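Local coordinates for putative peptide ABC-transport system periplasmic peptide-binding protein (Campylobacter jejuni, PDB 4OEV), which binds nickel outside the cytoplasm for an ABC-type importer, and belongs to a family generally assigned to peptide uptake, at residues His141-Asn145 and Glu146-Thr150. Residues are numbered along the deposited sequence; the frame is centred on the assembly and turned at random.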
ATOM      1  N   HIS A 141       7.884 -15.584  23.417  1.00 60.70           N
ATOM      2  CA  HIS A 141       7.658 -15.772  24.851  1.00 62.88           C
ATOM      3  C   HIS A 141       6.364 -15.148  25.361  1.00 62.43           C
ATOM      4  O   HIS A 141       5.958 -15.454  26.500  1.00 64.25           O
ATOM      5  CB  HIS A 141       8.850 -15.219  25.672  1.00 64.57           C
ATOM      6  CG  HIS A 141       8.945 -13.729  25.665  1.00 63.61           C
ATOM      7  ND1 HIS A 141       9.705 -13.041  24.745  1.00 63.38           N
ATOM      8  CD2 HIS A 141       8.377 -12.789  26.460  1.00 63.91           C
ATOM      9  CE1 HIS A 141       9.600 -11.739  24.970  1.00 63.81           C
ATOM     10  NE2 HIS A 141       8.793 -11.557  26.002  1.00 62.72           N
ATOM     11  N   LEU A 142       5.772 -14.243  24.564  1.00 60.21           N
ATOM     12  CA  LEU A 142       4.490 -13.589  24.886  1.00 59.56           C
ATOM     13  C   LEU A 142       3.259 -14.111  24.094  1.00 62.95           C
ATOM     14  O   LEU A 142       2.131 -13.975  24.562  1.00 61.59           O
ATOM     15  CB  LEU A 142       4.567 -12.068  24.626  1.00 58.25           C
ATOM     16  CG  LEU A 142       5.567 -11.292  25.507  1.00 59.76           C
ATOM     17  CD1 LEU A 142       5.784  -9.886  24.977  1.00 58.28           C
ATOM     18  CD2 LEU A 142       5.115 -11.243  26.965  1.00 61.86           C
ATOM     19  N   LEU A 143       3.481 -14.730  22.937  1.00 56.79           N
ATOM     20  CA  LEU A 143       2.381 -15.085  22.030  1.00 55.14           C
ATOM     21  C   LEU A 143       2.273 -16.599  21.735  1.00 56.02           C
ATOM     22  O   LEU A 143       1.308 -17.049  21.086  1.00 54.72           O
ATOM     23  CB  LEU A 143       2.554 -14.299  20.729  1.00 52.81           C
ATOM     24  CG  LEU A 143       2.346 -12.774  20.785  1.00 51.80           C
ATOM     25  CD1 LEU A 143       2.903 -12.103  19.518  1.00 53.31           C
ATOM     26  CD2 LEU A 143       0.845 -12.423  20.859  1.00 50.99           C
ATOM     27  N   GLU A 144       3.236 -17.397  22.211  1.00 57.55           N
ATOM     28  CA  GLU A 144       3.238 -18.798  21.792  1.00 58.08           C
ATOM     29  C   GLU A 144       1.994 -19.510  22.303  1.00 58.83           C
ATOM     30  O   GLU A 144       1.509 -20.425  21.646  1.00 58.45           O
ATOM     31  CB  GLU A 144       4.510 -19.509  22.230  1.00 61.51           C
ATOM     32  CG  GLU A 144       4.617 -19.753  23.709  1.00 66.56           C
ATOM     33  CD  GLU A 144       5.997 -20.262  24.085  1.00 70.44           C
ATOM     34  OE1 GLU A 144       6.514 -21.108  23.324  1.00 72.16           O
ATOM     35  OE2 GLU A 144       6.565 -19.808  25.114  1.00 70.60           O
ATOM     36  N   ASN A 145       1.411 -19.034  23.399  1.00 59.82           N
ATOM     37  CA  ASN A 145       0.147 -19.588  23.886  1.00 62.45           C
ATOM     38  C   ASN A 145      -1.061 -18.679  23.678  1.00 61.61           C
ATOM     39  O   ASN A 145      -2.111 -18.866  24.302  1.00 61.84           O
ATOM     40  CB  ASN A 145       0.268 -19.947  25.360  1.00 66.22           C
ATOM     41  CG  ASN A 145       1.159 -21.135  25.577  1.00 67.65           C
ATOM     42  OD1 ASN A 145       1.202 -22.029  24.736  1.00 66.71           O
ATOM     43  ND2 ASN A 145       1.871 -21.168  26.709  1.00 71.07           N
ATOM     44  N   GLU A 146      -0.919 -17.710  22.776  1.00 58.19           N
ATOM     45  CA  GLU A 146      -1.989 -16.785  22.520  1.00 57.66           C
ATOM     46  C   GLU A 146      -2.719 -17.126  21.221  1.00 58.32           C
ATOM     47  O   GLU A 146      -2.159 -17.764  20.321  1.00 52.83           O
ATOM     48  CB  GLU A 146      -1.422 -15.374  22.465  1.00 56.64           C
ATOM     49  CG  GLU A 146      -1.005 -14.872  23.854  1.00 61.16           C
ATOM     50  CD  GLU A 146      -2.207 -14.450  24.680  1.00 62.58           C
ATOM     51  OE1 GLU A 146      -2.907 -13.496  24.269  1.00 58.86           O
ATOM     52  OE2 GLU A 146      -2.472 -15.089  25.712  1.00 66.00           O
ATOM     53  N   ASN A 147      -3.971 -16.698  21.142  1.00 57.96           N
ATOM     54  CA  ASN A 147      -4.682 -16.637  19.865  1.00 50.56           C
ATOM     55  C   ASN A 147      -4.278 -15.351  19.191  1.00 48.77           C
ATOM     56  O   ASN A 147      -4.717 -14.271  19.575  1.00 48.44           O
ATOM     57  CB  ASN A 147      -6.183 -16.721  20.080  1.00 50.60           C
ATOM     58  CG  ASN A 147      -6.968 -16.798  18.770  1.00 52.43           C
ATOM     59  OD1 ASN A 147      -6.468 -16.454  17.691  1.00 51.25           O
ATOM     60  ND2 ASN A 147      -8.187 -17.307  18.861  1.00 51.62           N
ATOM     61  N   LEU A 148      -3.420 -15.470  18.183  1.00 47.73           N
ATOM     62  CA  LEU A 148      -2.843 -14.319  17.543  1.00 47.91           C
ATOM     63  C   LEU A 148      -3.921 -13.367  17.010  1.00 47.90           C
ATOM     64  O   LEU A 148      -3.692 -12.159  16.919  1.00 46.62           O
ATOM     65  CB  LEU A 148      -1.914 -14.759  16.414  1.00 45.43           C
ATOM     66  CG  LEU A 148      -0.940 -13.665  15.946  1.00 46.93           C
ATOM     67  CD1 LEU A 148       0.155 -13.434  17.016  1.00 49.35           C
ATOM     68  CD2 LEU A 148      -0.344 -14.025  14.600  1.00 43.36           C
ATOM     69  N   ASN A 149      -5.081 -13.921  16.663  1.00 49.01           N
ATOM     70  CA  ASN A 149      -6.186 -13.145  16.105  1.00 46.33           C
ATOM     71  C   ASN A 149      -6.792 -12.115  17.051  1.00 47.40           C
ATOM     72  O   ASN A 149      -7.160 -11.012  16.631  1.00 47.56           O
ATOM     73  CB  ASN A 149      -7.320 -14.074  15.622  1.00 44.64           C
ATOM     74  CG  ASN A 149      -6.866 -15.048  14.537  1.00 43.27           C
ATOM     75  OD1 ASN A 149      -6.857 -14.704  13.370  1.00 40.28           O
ATOM     76  ND2 ASN A 149      -6.560 -16.283  14.921  1.00 45.82           N
ATOM     77  N   THR A 150      -6.903 -12.478  18.323  1.00 51.24           N
ATOM     78  CA  THR A 150      -7.692 -11.679  19.245  1.00 50.21           C
ATOM     79  C   THR A 150      -6.922 -11.263  20.493  1.00 53.03           C
ATOM     80  O   THR A 150      -7.491 -10.644  21.374  1.00 56.82           O
ATOM     81  CB  THR A 150      -8.954 -12.450  19.661  1.00 47.73           C
ATOM     82  OG1 THR A 150      -8.573 -13.711  20.212  1.00 49.97           O
ATOM     83  CG2 THR A 150      -9.878 -12.735  18.430  1.00 49.50           C
TER
HETATM   84  O   HOH W   1      -1.331 -20.313  20.375  1.00 53.64           O
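Leu-142 meets Glu-146 through its carbonyl oxygen, which lies 3.3 Å from Glu-146 CG, a close approach of a carbonyl to a methylene rather than a polar bond. Within 141-145, Leu-143 carries most of the contact. Its O accepts from Glu-146 N at 2.9 Å, the bond that closes the turn. The side chain of Leu-143 reaches two partners. CD2 lies 4.1 Å from Glu-146 CB, the two side chains crossing at about a right angle, and CD1 meets Leu-148 CD1 methyl to methyl at 3.9 Å. With CG anti to the backbone N (chi1 -163°), the end of the Leu-148 side chain comes nearer to Leu-143, and CD1 makes the touch. Phe-86 of helix 81-92 and Phe-153 also pack on Leu-143, so this buried pair belongs to a wider apolar cluster. Glu-144 starts its side chain away from the following residues; its OE1 forms a salt bridge with Lys-140, while its backbone O receives a water that also donates to Glu-146 O, at 2.7 Å, and so ties the two carbonyls together. Glu-144 and Asn-145 form the corner; Asn-145 is exposed, its side chain starting away from 146-150 although CB still touches Glu-146 N. In Glu-146, CG lies beside the backbone N, close to Leu-142 O, and a bend at chi2 (-77°) turns the carboxylate from there; OE1 is hydrogen-bonded to Ser-151. Farther on, Asn-147 OD1 accepts from both Asn-149 N and, at 2.8 Å and in the carbonyl plane, Asn-149 ND2. The arrangement is a type I beta turn, Leu-143 to Glu-146, leading out of helix 140-143, followed by an Asx turn at Asn-147 in the loop toward strand 163-169, away from the nickel site.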